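Local coordinates for putative cytoplasmic protein (Salmonella typhimurium, PDB 2GK3), which is of unknown function but forms hexamers and belongs to the class I glutamine amidotransferase-like proteins, at residues 138-143 / 152-157; 165-170 / 181-186; 196-201 / 209-214; 90-95 / 104-109. All blocks are in the same frame, centred on the assembly; numbering follows the deposited sequence.

Contact 1: 138-143 / 152-157; sequences NYKNTV and MLDGDD
Lys140 joins two irregular loops here through a salt bridge and a backbone hydrogen bond. The loops flank the short strand 150-151, one before it and one after. The lysine chain runs out extended from a short 3-10 turn, with CG anti to the backbone N (chi1 -180°). That torsion carries NZ across to residues 152-154. NZ of Lys140 lies 2.9 Å from OD1 of Asp154, which it meets from above the carboxylate plane. The same NZ donates to the backbone O of Met152 at 3.0 Å, again from above the carbonyl plane. Two acceptors on one loop thus hold the ammonium group. On the way the chain passes the backbone of Leu153, with Lys140 CD 3.3 Å from Leu153 O.

Beneath the lysine stem, Met152, a selenomethionine, turns its terminal methyl under the turn. Its chain bends at chi3 (67°). Met152 CE then lies 3.6 Å from Lys140 CB and 3.7 Å from Tyr139 CB. The contact is therefore apolar at its buried base and ionic at its outer edge.

Side-chain bonds brace the turn itself. Asn141 ND2 donates to Asn138 OD1 at 3.0 Å, nearly straight and in its own amide plane. Thr142 OG1 donates to Tyr139 O at 2.6 Å, and Thr142 N reaches that oxygen from the same face. Tyr139 OH bonds to Ile86 O, and Asn138 packs on Arg158 of a neighbouring subunit. This is a loop-to-loop contact beside a subunit interface, in which a 3-10 turn packs against the chain that follows strand 150-151.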
loop_
_atom_site.group_PDB
_atom_site.type_symbol
_atom_site.label_atom_id
_atom_site.label_comp_id
_atom_site.label_asym_id
_atom_site.label_seq_id
_atom_site.Cartn_x
_atom_site.Cartn_y
_atom_site.Cartn_z
ATOM N N ASN E 138 2.901 -4.684 -21.208
ATOM C CA ASN E 138 1.758 -5.038 -22.040
ATOM C C ASN E 138 1.778 -4.542 -23.501
ATOM O O ASN E 138 0.724 -4.435 -24.125
ATOM C CB ASN E 138 0.471 -4.547 -21.359
ATOM C CG ASN E 138 -0.776 -5.162 -21.965
ATOM O OD1 ASN E 138 -0.846 -6.383 -22.169
ATOM N ND2 ASN E 138 -1.761 -4.332 -22.259
ATOM N N TYR E 139 2.959 -4.274 -24.046
ATOM C CA TYR E 139 3.071 -3.639 -25.349
ATOM C C TYR E 139 2.520 -4.455 -26.521
ATOM O O TYR E 139 2.148 -3.879 -27.555
ATOM C CB TYR E 139 4.515 -3.205 -25.610
ATOM C CG TYR E 139 4.837 -1.863 -24.982
ATOM C CD1 TYR E 139 5.548 -1.771 -23.771
ATOM C CD2 TYR E 139 4.422 -0.680 -25.594
ATOM C CE1 TYR E 139 5.853 -0.521 -23.206
ATOM C CE2 TYR E 139 4.684 0.554 -25.024
ATOM C CZ TYR E 139 5.400 0.637 -23.840
ATOM O OH TYR E 139 5.641 1.904 -23.316
ATOM N N LYS E 140 2.439 -5.779 -26.350
ATOM C CA LYS E 140 2.006 -6.691 -27.422
ATOM C C LYS E 140 0.533 -6.493 -27.775
ATOM O O LYS E 140 0.119 -6.725 -28.907
ATOM C CB LYS E 140 2.249 -8.136 -27.021
ATOM C CG LYS E 140 1.823 -9.101 -28.093
ATOM C CD LYS E 140 2.214 -10.530 -27.795
ATOM C CE LYS E 140 2.238 -11.317 -29.111
ATOM N NZ LYS E 140 2.625 -12.721 -28.897
ATOM N N ASN E 141 -0.236 -6.059 -26.783
ATOM C CA ASN E 141 -1.653 -5.846 -26.898
ATOM C C ASN E 141 -1.989 -4.382 -27.181
ATOM O O ASN E 141 -3.104 -3.926 -26.921
ATOM C CB ASN E 141 -2.313 -6.366 -25.632
ATOM C CG ASN E 141 -2.097 -7.867 -25.458
ATOM O OD1 ASN E 141 -2.276 -8.634 -26.412
ATOM N ND2 ASN E 141 -1.678 -8.292 -24.259
ATOM N N THR E 142 -1.025 -3.662 -27.751
ATOM C CA THR E 142 -1.196 -2.245 -28.088
ATOM C C THR E 142 -0.889 -2.010 -29.551
ATOM O O THR E 142 -0.256 -2.850 -30.205
ATOM C CB THR E 142 -0.246 -1.318 -27.260
ATOM O OG1 THR E 142 1.105 -1.485 -27.710
ATOM C CG2 THR E 142 -0.342 -1.593 -25.745
ATOM N N VAL E 143 -1.306 -0.851 -30.062
ATOM C CA VAL E 143 -1.074 -0.485 -31.473
ATOM C C VAL E 143 0.406 -0.273 -31.818
ATOM O O VAL E 143 0.763 -0.052 -32.986
ATOM C CB VAL E 143 -1.933 0.717 -31.887
ATOM C CG1 VAL E 143 -3.439 0.323 -31.830
ATOM C CG2 VAL E 143 -1.669 1.912 -30.988
HETATM N N MSE E 152 6.677 -10.162 -29.392
HETATM C CA MSE E 152 6.795 -10.386 -27.961
HETATM C C MSE E 152 6.186 -11.718 -27.512
HETATM O O MSE E 152 5.491 -12.382 -28.285
HETATM C CB MSE E 152 6.130 -9.232 -27.209
HETATM C CG MSE E 152 7.098 -8.090 -26.824
HETATM SE SE MSE E 152 6.140 -6.438 -26.720
HETATM C CE MSE E 152 5.072 -6.818 -25.245
ATOM N N LEU E 153 6.431 -12.093 -26.260
ATOM C CA LEU E 153 5.764 -13.267 -25.661
ATOM C C LEU E 153 4.340 -12.912 -25.207
ATOM O O LEU E 153 3.957 -11.746 -25.226
ATOM C CB LEU E 153 6.588 -13.842 -24.494
ATOM C CG LEU E 153 8.072 -14.169 -24.733
ATOM C CD1 LEU E 153 8.694 -14.845 -23.498
ATOM C CD2 LEU E 153 8.298 -15.037 -25.973
ATOM N N ASP E 154 3.560 -13.919 -24.833
ATOM C CA ASP E 154 2.182 -13.721 -24.358
ATOM C C ASP E 154 2.045 -13.471 -22.851
ATOM O O ASP E 154 0.979 -13.103 -22.380
ATOM C CB ASP E 154 1.303 -14.909 -24.764
ATOM C CG ASP E 154 1.180 -15.044 -26.269
ATOM O OD1 ASP E 154 0.973 -14.001 -26.953
ATOM O OD2 ASP E 154 1.299 -16.189 -26.772
ATOM N N GLY E 155 3.112 -13.654 -22.098
ATOM C CA GLY E 155 3.113 -13.301 -20.685
ATOM C C GLY E 155 4.407 -12.600 -20.306
ATOM O O GLY E 155 5.077 -11.972 -21.147
ATOM N N ASP E 156 4.744 -12.707 -19.025
ATOM C CA ASP E 156 5.993 -12.199 -18.477
ATOM C C ASP E 156 7.140 -12.765 -19.302
ATOM O O ASP E 156 7.232 -13.988 -19.510
ATOM C CB ASP E 156 6.106 -12.631 -17.004
ATOM C CG ASP E 156 7.285 -11.996 -16.287
ATOM O OD1 ASP E 156 8.364 -11.828 -16.907
ATOM O OD2 ASP E 156 7.117 -11.691 -15.078
ATOM N N ASP E 157 8.008 -11.859 -19.760
ATOM C CA ASP E 157 9.007 -12.163 -20.783
ATOM C C ASP E 157 10.445 -11.983 -20.288
ATOM O O ASP E 157 11.387 -11.985 -21.084
ATOM C CB ASP E 157 8.738 -11.331 -22.057
ATOM C CG ASP E 157 8.905 -9.835 -21.839
ATOM O OD1 ASP E 157 9.200 -9.415 -20.689
ATOM O OD2 ASP E 157 8.763 -9.071 -22.823
HETATM O O HOH W 1 -1.506 -11.101 -23.416
#

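Contact 2: 165-170 / 181-186; sequences ICAEAV and SDYPVF
Ile165 O takes the shortest hydrogen bond between the two segments, 2.8 Å from Phe186 N. The donor stands above the carbonyl plane. Val185 CA also sends a CA-H...O contact to this oxygen, and the edge of the Phe186 ring lies near it in plane. The return bond, Ile165 N to Phe186 O, is 3.0 Å long and lies in the carbonyl plane. Together these two bonds make Ile165 and Phe186 an antiparallel hydrogen-bonded pair. Next comes the non-hydrogen-bonded pair Cys166 and Val185, with CA atoms only 4.0 Å apart. A third bond follows, Ala167 N to Pro184 O at 3.2 Å, nearly along the C=O axis.

Beyond Pro184 side chains take over. The methyl of Ala167 sits between two rings, with CB 3.6 Å from Phe186 CE1 and 4.0 Å from Tyr183 CD2. Tyr183 CG lies beside its backbone N (chi1 -82°), and the ring extends along the other strand as far as Ala169. There Ala169 CB is 3.8 Å from Tyr183 OH. On the other face of the pairing, Cys166 CB packs more loosely on Val185 CG2.

The ring of Phe186 also meets Phe236 of helix 234-237, and that of Tyr183 meets Trp239. Val185 touches Ile103 of a neighbouring subunit. Strand 164-169 lies between strand 185-194 and strand 199-204 in the sheet and pairs antiparallel with both.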
loop_
_atom_site.group_PDB
_atom_site.type_symbol
_atom_site.label_atom_id
_atom_site.label_comp_id
_atom_site.label_asym_id
_atom_site.label_seq_id
_atom_site.Cartn_x
_atom_site.Cartn_y
_atom_site.Cartn_z
ATOM N N ILE E 165 25.215 -13.401 -17.983
ATOM C CA ILE E 165 25.652 -13.929 -19.257
ATOM C C ILE E 165 26.036 -12.757 -20.137
ATOM O O ILE E 165 25.453 -11.671 -20.025
ATOM C CB ILE E 165 24.577 -14.776 -19.979
ATOM C CG1 ILE E 165 23.163 -14.394 -19.524
ATOM C CG2 ILE E 165 24.845 -16.266 -19.754
ATOM C CD1 ILE E 165 22.679 -13.021 -19.961
ATOM N N CYS E 166 27.006 -12.990 -21.013
ATOM C CA CYS E 166 27.527 -11.933 -21.882
ATOM C C CYS E 166 26.784 -11.817 -23.208
ATOM O O CYS E 166 26.196 -12.774 -23.690
ATOM C CB CYS E 166 29.018 -12.145 -22.134
ATOM S SG CYS E 166 29.364 -13.861 -22.536
ATOM N N ALA E 167 26.805 -10.619 -23.773
ATOM C CA ALA E 167 26.299 -10.382 -25.110
ATOM C C ALA E 167 27.274 -10.984 -26.107
ATOM O O ALA E 167 28.448 -11.205 -25.777
ATOM C CB ALA E 167 26.152 -8.888 -25.364
ATOM N N GLU E 168 26.781 -11.259 -27.312
ATOM C CA GLU E 168 27.616 -11.741 -28.406
ATOM C C GLU E 168 27.236 -11.061 -29.707
ATOM O O GLU E 168 26.049 -10.809 -29.961
ATOM C CB GLU E 168 27.484 -13.256 -28.552
ATOM C CG GLU E 168 28.399 -14.016 -27.598
ATOM C CD GLU E 168 27.964 -15.439 -27.368
ATOM O OE1 GLU E 168 28.568 -16.107 -26.500
ATOM O OE2 GLU E 168 27.017 -15.891 -28.046
ATOM N N ALA E 169 28.240 -10.737 -30.524
ATOM C CA ALA E 169 27.961 -10.174 -31.842
ATOM C C ALA E 169 27.737 -11.301 -32.843
ATOM O O ALA E 169 28.589 -12.184 -33.005
ATOM C CB ALA E 169 29.071 -9.237 -32.283
ATOM N N VAL E 170 26.564 -11.294 -33.473
ATOM C CA VAL E 170 26.283 -12.209 -34.594
ATOM C C VAL E 170 26.397 -11.511 -35.953
ATOM O O VAL E 170 26.469 -12.174 -36.997
ATOM C CB VAL E 170 24.917 -12.947 -34.473
ATOM C CG1 VAL E 170 24.943 -13.938 -33.305
ATOM C CG2 VAL E 170 23.766 -11.973 -34.346
ATOM N N SER E 181 34.558 -4.905 -28.818
ATOM C CA SER E 181 35.186 -6.137 -28.337
ATOM C C SER E 181 34.930 -6.292 -26.861
ATOM O O SER E 181 34.450 -5.356 -26.218
ATOM C CB SER E 181 36.700 -6.119 -28.586
ATOM O OG SER E 181 37.332 -5.077 -27.836
ATOM N N ASP E 182 35.255 -7.464 -26.322
ATOM C CA ASP E 182 35.167 -7.714 -24.886
ATOM C C ASP E 182 33.778 -7.352 -24.338
ATOM O O ASP E 182 33.626 -6.531 -23.415
ATOM C CB ASP E 182 36.294 -6.975 -24.143
ATOM C CG ASP E 182 36.496 -7.484 -22.722
ATOM O OD1 ASP E 182 36.071 -8.629 -22.409
ATOM O OD2 ASP E 182 37.087 -6.738 -21.911
ATOM N N TYR E 183 32.771 -7.975 -24.940
ATOM C CA TYR E 183 31.380 -7.765 -24.591
ATOM C C TYR E 183 31.089 -8.087 -23.127
ATOM O O TYR E 183 31.561 -9.099 -22.602
ATOM C CB TYR E 183 30.471 -8.557 -25.527
ATOM C CG TYR E 183 30.217 -7.860 -26.843
ATOM C CD1 TYR E 183 30.966 -8.171 -27.979
ATOM C CD2 TYR E 183 29.214 -6.873 -26.958
ATOM C CE1 TYR E 183 30.734 -7.516 -29.198
ATOM C CE2 TYR E 183 28.970 -6.220 -28.178
ATOM C CZ TYR E 183 29.731 -6.548 -29.285
ATOM O OH TYR E 183 29.485 -5.920 -30.483
ATOM N N PRO E 184 30.318 -7.210 -22.454
ATOM C CA PRO E 184 30.091 -7.376 -21.025
ATOM C C PRO E 184 28.990 -8.369 -20.656
ATOM O O PRO E 184 28.272 -8.874 -21.514
ATOM C CB PRO E 184 29.698 -5.967 -20.558
ATOM C CG PRO E 184 29.337 -5.201 -21.803
ATOM C CD PRO E 184 29.617 -6.037 -23.009
ATOM N N VAL E 185 28.852 -8.599 -19.360
ATOM C CA VAL E 185 27.840 -9.454 -18.793
ATOM C C VAL E 185 26.568 -8.644 -18.450
ATOM O O VAL E 185 26.643 -7.456 -18.101
ATOM C CB VAL E 185 28.465 -10.213 -17.584
ATOM C CG1 VAL E 185 27.457 -10.582 -16.523
ATOM C CG2 VAL E 185 29.241 -11.458 -18.090
ATOM N N PHE E 186 25.412 -9.300 -18.595
ATOM C CA PHE E 186 24.090 -8.764 -18.272
ATOM C C PHE E 186 23.421 -9.725 -17.336
ATOM O O PHE E 186 23.666 -10.934 -17.416
ATOM C CB PHE E 186 23.233 -8.632 -19.528
ATOM C CG PHE E 186 23.781 -7.673 -20.506
ATOM C CD1 PHE E 186 24.814 -8.058 -21.367
ATOM C CD2 PHE E 186 23.307 -6.362 -20.538
ATOM C CE1 PHE E 186 25.376 -7.158 -22.251
ATOM C CE2 PHE E 186 23.856 -5.443 -21.413
ATOM C CZ PHE E 186 24.895 -5.834 -22.276
#

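Contact 3: 196-201 / 209-214; sequences DDADVV and LLVFGE
Val201 and Phe212 form the tight, buried part of this hairpin contact, which loosens toward an exposed end at Asp199. CG2 of Val201 meets the ring edge of Phe212 in plane, 3.6 Å from CD2. The valine holds this methyl beside its backbone N, with CG1 anti to that N (chi1 172°). Val201 CG1 is farther from its neighbour, 4.3 Å from Leu210 CD2.

The backbones join with three nearly straight bonds. Asp199 N donates to Phe212 O at 2.8 Å, and Phe212 N returns a bond to Asp199 O at 2.9 Å. Val201 N reaches Leu210 O at 2.8 Å.

On the face bearing Val200 and Val211 the packing is uneven. Val200 CG2 lies 4.1 Å from Val211 CG2, whereas Ala198 CB comes within 3.6 Å of Val211 CG1. The carboxylate of Asp199 is on the Phe212 face but at the exposed end. Its OD2 is 6.0 Å from OE2 of Glu214, so the two acids lie near each other without touching.

The Phe212 ring stacks on His174 and meets Phe252 of helix 242-253 edge-to-face. Strand 207-215 also pairs antiparallel with strand 218-223, and strand 199-204 with strand 164-169.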
loop_
_atom_site.group_PDB
_atom_site.type_symbol
_atom_site.label_atom_id
_atom_site.label_comp_id
_atom_site.label_asym_id
_atom_site.label_seq_id
_atom_site.Cartn_x
_atom_site.Cartn_y
_atom_site.Cartn_z
ATOM N N ASP E 196 11.256 -11.977 -38.975
ATOM C CA ASP E 196 12.231 -12.587 -39.927
ATOM C C ASP E 196 12.599 -11.577 -41.028
ATOM O O ASP E 196 13.342 -11.827 -41.945
ATOM C CB ASP E 196 11.817 -13.989 -40.446
ATOM C CG ASP E 196 10.531 -13.995 -41.276
ATOM O OD1 ASP E 196 10.007 -15.123 -41.512
ATOM O OD2 ASP E 196 10.033 -12.931 -41.699
ATOM N N ASP E 197 12.059 -10.398 -40.811
ATOM C CA ASP E 197 12.199 -9.194 -41.578
ATOM C C ASP E 197 13.418 -8.386 -41.113
ATOM O O ASP E 197 14.035 -7.638 -41.875
ATOM C CB ASP E 197 10.939 -8.383 -41.201
ATOM C CG ASP E 197 10.328 -7.769 -42.358
ATOM O OD1 ASP E 197 9.256 -7.165 -42.231
ATOM O OD2 ASP E 197 10.952 -7.916 -43.427
ATOM N N ALA E 198 13.710 -8.513 -39.824
ATOM C CA ALA E 198 14.585 -7.603 -39.120
ATOM C C ALA E 198 16.019 -8.106 -39.084
ATOM O O ALA E 198 16.284 -9.252 -39.426
ATOM C CB ALA E 198 14.066 -7.399 -37.720
ATOM N N ASP E 199 16.939 -7.237 -38.661
ATOM C CA ASP E 199 18.350 -7.565 -38.613
ATOM C C ASP E 199 18.777 -7.751 -37.168
ATOM O O ASP E 199 18.826 -6.776 -36.408
ATOM C CB ASP E 199 19.199 -6.456 -39.273
ATOM C CG ASP E 199 18.754 -6.129 -40.708
ATOM O OD1 ASP E 199 18.656 -7.044 -41.587
ATOM O OD2 ASP E 199 18.497 -4.928 -40.970
ATOM N N VAL E 200 19.087 -8.990 -36.792
ATOM C CA VAL E 200 19.642 -9.288 -35.467
ATOM C C VAL E 200 21.164 -9.078 -35.443
ATOM O O VAL E 200 21.908 -9.718 -36.191
ATOM C CB VAL E 200 19.299 -10.727 -35.016
ATOM C CG1 VAL E 200 19.979 -11.066 -33.688
ATOM C CG2 VAL E 200 17.790 -10.904 -34.912
ATOM N N VAL E 201 21.635 -8.190 -34.572
ATOM C CA VAL E 201 23.051 -7.822 -34.567
ATOM C C VAL E 201 23.811 -8.404 -33.372
ATOM O O VAL E 201 24.973 -8.787 -33.494
ATOM C CB VAL E 201 23.200 -6.275 -34.653
ATOM C CG1 VAL E 201 24.639 -5.839 -34.452
ATOM C CG2 VAL E 201 22.653 -5.768 -35.989
ATOM N N LEU E 209 19.347 -9.733 -28.908
ATOM C CA LEU E 209 19.636 -8.654 -27.950
ATOM C C LEU E 209 19.538 -7.266 -28.602
ATOM O O LEU E 209 18.905 -6.355 -28.055
ATOM C CB LEU E 209 21.003 -8.849 -27.272
ATOM C CG LEU E 209 21.530 -7.718 -26.368
ATOM C CD1 LEU E 209 20.622 -7.474 -25.171
ATOM C CD2 LEU E 209 22.955 -8.007 -25.891
ATOM N N LEU E 210 20.183 -7.106 -29.754
ATOM C CA LEU E 210 20.075 -5.866 -30.521
ATOM C C LEU E 210 19.500 -6.166 -31.893
ATOM O O LEU E 210 20.066 -6.960 -32.633
ATOM C CB LEU E 210 21.439 -5.164 -30.627
ATOM C CG LEU E 210 21.490 -3.781 -31.284
ATOM C CD1 LEU E 210 20.596 -2.716 -30.569
ATOM C CD2 LEU E 210 22.938 -3.309 -31.387
ATOM N N VAL E 211 18.387 -5.512 -32.221
ATOM C CA VAL E 211 17.623 -5.797 -33.438
ATOM C C VAL E 211 17.230 -4.492 -34.137
ATOM O O VAL E 211 16.703 -3.578 -33.495
ATOM C CB VAL E 211 16.317 -6.605 -33.135
ATOM C CG1 VAL E 211 15.525 -6.888 -34.429
ATOM C CG2 VAL E 211 16.635 -7.922 -32.391
ATOM N N PHE E 212 17.481 -4.431 -35.449
ATOM C CA PHE E 212 17.139 -3.258 -36.270
ATOM C C PHE E 212 16.048 -3.584 -37.285
ATOM O O PHE E 212 16.045 -4.652 -37.890
ATOM C CB PHE E 212 18.393 -2.686 -36.976
ATOM C CG PHE E 212 19.409 -2.108 -36.022
ATOM C CD1 PHE E 212 19.282 -0.803 -35.565
ATOM C CD2 PHE E 212 20.465 -2.885 -35.547
ATOM C CE1 PHE E 212 20.190 -0.277 -34.653
ATOM C CE2 PHE E 212 21.382 -2.368 -34.654
ATOM C CZ PHE E 212 21.248 -1.066 -34.204
ATOM N N GLY E 213 15.115 -2.670 -37.471
ATOM C CA GLY E 213 14.133 -2.841 -38.528
ATOM C C GLY E 213 13.686 -1.547 -39.158
ATOM O O GLY E 213 14.306 -0.496 -38.963
ATOM N N GLU E 214 12.603 -1.625 -39.920
ATOM C CA GLU E 214 12.025 -0.449 -40.535
ATOM C C GLU E 214 10.531 -0.529 -40.391
ATOM O O GLU E 214 9.970 -1.616 -40.208
ATOM C CB GLU E 214 12.435 -0.347 -42.000
ATOM C CG GLU E 214 13.947 -0.493 -42.193
ATOM C CD GLU E 214 14.426 -0.169 -43.594
ATOM O OE1 GLU E 214 13.692 0.526 -44.328
ATOM O OE2 GLU E 214 15.556 -0.598 -43.947
#

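Contact 4: 90-95 / 104-109; sequences TFLLQN and KPNALE
Phe91 begins the contact in the last turn of helix 88-92, packing on the first turn of helix 107-116. Its CB lies 3.7 Å from Leu108 CD2, and the two side chains cross at about a right angle. The methyl of Ala107 sits at the edge of the Phe91 ring, near its plane. Phe91 O gains partners at the helix end. A water donates to it at 2.7 Å and accepts from Ala107 N at 3.1 Å, so it bridges the two backbones.

Leu92 comes next and spreads its two methyls. CD1 meets Leu108 CD1 at 3.8 Å, and CD2 lies 3.6 Å from both OD1 and ND2 of Asn106. That asparagine is the N-cap of helix 107-116. Its OD1 accepts from Leu108 N in the carbonyl plane and from Glu109 N above it, which holds the amide in place beside Leu92.

At Leu93 the chain leaves the helix. Gln94 has CG anti to the carbonyl carbon (chi1 -63°) and runs on extended, which brings its amide to Phe91 O and Ala107. NE2 of Gln94 donates to Phe91 O at 3.1 Å, in the carbonyl plane, and touches the methyl of Ala107. A second water accepts from NE2 and donates to Pro105 O. Gln94 OE1 lies 3.1 Å from Lys104 CE. The charge of that lysine is met elsewhere, by Glu70 and Glu96.

Helix 61-67 packs on Phe91 through Val64. Asn106 ND2 bonds to Glu163 of a neighbouring subunit, and Thr90 OG1 to Tyr30 N of another, so these helix ends contact two neighbouring subunits.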
loop_
_atom_site.group_PDB
_atom_site.type_symbol
_atom_site.label_atom_id
_atom_site.label_comp_id
_atom_site.label_asym_id
_atom_site.label_seq_id
_atom_site.Cartn_x
_atom_site.Cartn_y
_atom_site.Cartn_z
ATOM N N THR E 90 0.882 3.898 -19.323
ATOM C CA THR E 90 1.233 5.295 -19.036
ATOM C C THR E 90 0.890 6.201 -20.218
ATOM O O THR E 90 0.295 7.263 -20.021
ATOM C CB THR E 90 2.706 5.494 -18.563
ATOM O OG1 THR E 90 2.903 4.770 -17.347
ATOM C CG2 THR E 90 3.007 6.988 -18.299
ATOM N N PHE E 91 1.236 5.755 -21.428
ATOM C CA PHE E 91 0.891 6.456 -22.666
ATOM C C PHE E 91 -0.614 6.473 -22.972
ATOM O O PHE E 91 -1.161 7.495 -23.351
ATOM C CB PHE E 91 1.613 5.817 -23.825
ATOM C CG PHE E 91 3.090 6.038 -23.819
ATOM C CD1 PHE E 91 3.953 5.015 -23.438
ATOM C CD2 PHE E 91 3.629 7.262 -24.219
ATOM C CE1 PHE E 91 5.328 5.192 -23.439
ATOM C CE2 PHE E 91 5.024 7.450 -24.220
ATOM C CZ PHE E 91 5.871 6.392 -23.829
ATOM N N LEU E 92 -1.268 5.330 -22.807
ATOM C CA LEU E 92 -2.671 5.165 -23.131
ATOM C C LEU E 92 -3.631 5.813 -22.132
ATOM O O LEU E 92 -4.708 6.277 -22.529
ATOM C CB LEU E 92 -3.002 3.671 -23.274
ATOM C CG LEU E 92 -2.500 3.014 -24.571
ATOM C CD1 LEU E 92 -2.412 1.491 -24.488
ATOM C CD2 LEU E 92 -3.356 3.457 -25.766
ATOM N N LEU E 93 -3.246 5.816 -20.853
ATOM C CA LEU E 93 -4.115 6.203 -19.737
ATOM C C LEU E 93 -3.556 7.410 -18.992
ATOM O O LEU E 93 -3.382 7.379 -17.759
ATOM C CB LEU E 93 -4.297 5.028 -18.759
ATOM C CG LEU E 93 -4.796 3.703 -19.339
ATOM C CD1 LEU E 93 -4.810 2.611 -18.280
ATOM C CD2 LEU E 93 -6.185 3.904 -19.953
ATOM N N GLN E 94 -3.265 8.466 -19.754
ATOM C CA GLN E 94 -2.901 9.761 -19.194
ATOM C C GLN E 94 -4.018 10.266 -18.256
ATOM O O GLN E 94 -5.179 9.846 -18.346
ATOM C CB GLN E 94 -2.623 10.768 -20.307
ATOM C CG GLN E 94 -1.446 10.405 -21.208
ATOM C CD GLN E 94 -1.422 11.204 -22.529
ATOM O OE1 GLN E 94 -1.711 12.406 -22.550
ATOM N NE2 GLN E 94 -1.069 10.542 -23.623
ATOM N N ASN E 95 -3.636 11.132 -17.331
ATOM C CA ASN E 95 -4.507 11.652 -16.284
ATOM C C ASN E 95 -5.856 12.231 -16.753
ATOM O O ASN E 95 -6.885 11.988 -16.122
ATOM C CB ASN E 95 -3.714 12.666 -15.448
ATOM C CG ASN E 95 -2.716 12.003 -14.545
ATOM O OD1 ASN E 95 -2.564 10.775 -14.569
ATOM N ND2 ASN E 95 -2.043 12.792 -13.721
ATOM N N LYS E 104 -8.945 12.411 -25.936
ATOM C CA LYS E 104 -7.569 12.836 -25.922
ATOM C C LYS E 104 -6.891 12.058 -27.054
ATOM O O LYS E 104 -7.264 10.917 -27.316
ATOM C CB LYS E 104 -7.011 12.452 -24.534
ATOM C CG LYS E 104 -5.592 12.827 -24.204
ATOM C CD LYS E 104 -5.489 14.187 -23.499
ATOM C CE LYS E 104 -4.054 14.376 -23.036
ATOM N NZ LYS E 104 -3.606 15.793 -22.892
ATOM N N PRO E 105 -5.906 12.663 -27.742
ATOM C CA PRO E 105 -5.267 11.880 -28.802
ATOM C C PRO E 105 -4.448 10.717 -28.230
ATOM O O PRO E 105 -3.899 10.825 -27.136
ATOM C CB PRO E 105 -4.359 12.899 -29.512
ATOM C CG PRO E 105 -4.771 14.237 -28.981
ATOM C CD PRO E 105 -5.290 13.991 -27.602
ATOM N N ASN E 106 -4.394 9.613 -28.972
ATOM C CA ASN E 106 -3.737 8.382 -28.535
ATOM C C ASN E 106 -2.219 8.472 -28.704
ATOM O O ASN E 106 -1.713 8.558 -29.825
ATOM C CB ASN E 106 -4.327 7.207 -29.316
ATOM C CG ASN E 106 -3.852 5.855 -28.814
ATOM O OD1 ASN E 106 -2.664 5.651 -28.560
ATOM N ND2 ASN E 106 -4.777 4.917 -28.700
ATOM N N ALA E 107 -1.489 8.457 -27.585
ATOM C CA ALA E 107 -0.032 8.740 -27.600
ATOM C C ALA E 107 0.722 7.708 -28.417
ATOM O O ALA E 107 1.740 7.999 -29.053
ATOM C CB ALA E 107 0.519 8.819 -26.194
ATOM N N LEU E 108 0.211 6.482 -28.402
ATOM C CA LEU E 108 0.881 5.390 -29.113
ATOM C C LEU E 108 0.584 5.479 -30.620
ATOM O O LEU E 108 1.463 5.152 -31.443
ATOM C CB LEU E 108 0.506 4.037 -28.507
ATOM C CG LEU E 108 0.958 3.719 -27.063
ATOM C CD1 LEU E 108 0.561 2.282 -26.714
ATOM C CD2 LEU E 108 2.478 3.887 -26.878
ATOM N N GLU E 109 -0.627 5.931 -30.976
ATOM C CA GLU E 109 -0.911 6.295 -32.378
ATOM C C GLU E 109 0.034 7.409 -32.854
ATOM O O GLU E 109 0.627 7.296 -33.919
ATOM C CB GLU E 109 -2.372 6.667 -32.620
ATOM C CG GLU E 109 -3.370 5.537 -32.354
ATOM C CD GLU E 109 -3.438 4.447 -33.443
ATOM O OE1 GLU E 109 -2.740 4.521 -34.468
ATOM O OE2 GLU E 109 -4.215 3.486 -33.271
HETATM O O HOH W 2 -3.111 8.561 -24.891
HETATM O O HOH W 3 -1.521 11.751 -26.445
#

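Overall arrangement
Contact 4 is the buried one; contacts 1, 2 and 3 are each partly buried. Contacts 2 and 3 are antiparallel strand pairings held mainly by backbone bonds. They meet where strands 164-169 and 199-204 run side by side, and the methyl of Ala167 touches Leu209. Contacts 1 and 4 rely more on side chains, and contact 4 also on bridging waters. They also touch, through Tyr139 on Phe91 and Thr142 on Leu108, and both reach the same neighbouring subunit. Only contact 1 has a salt bridge between its own segments. Contacts 2 and 4 lie on opposite sides of the chain's centre, with centres about 36 Å apart.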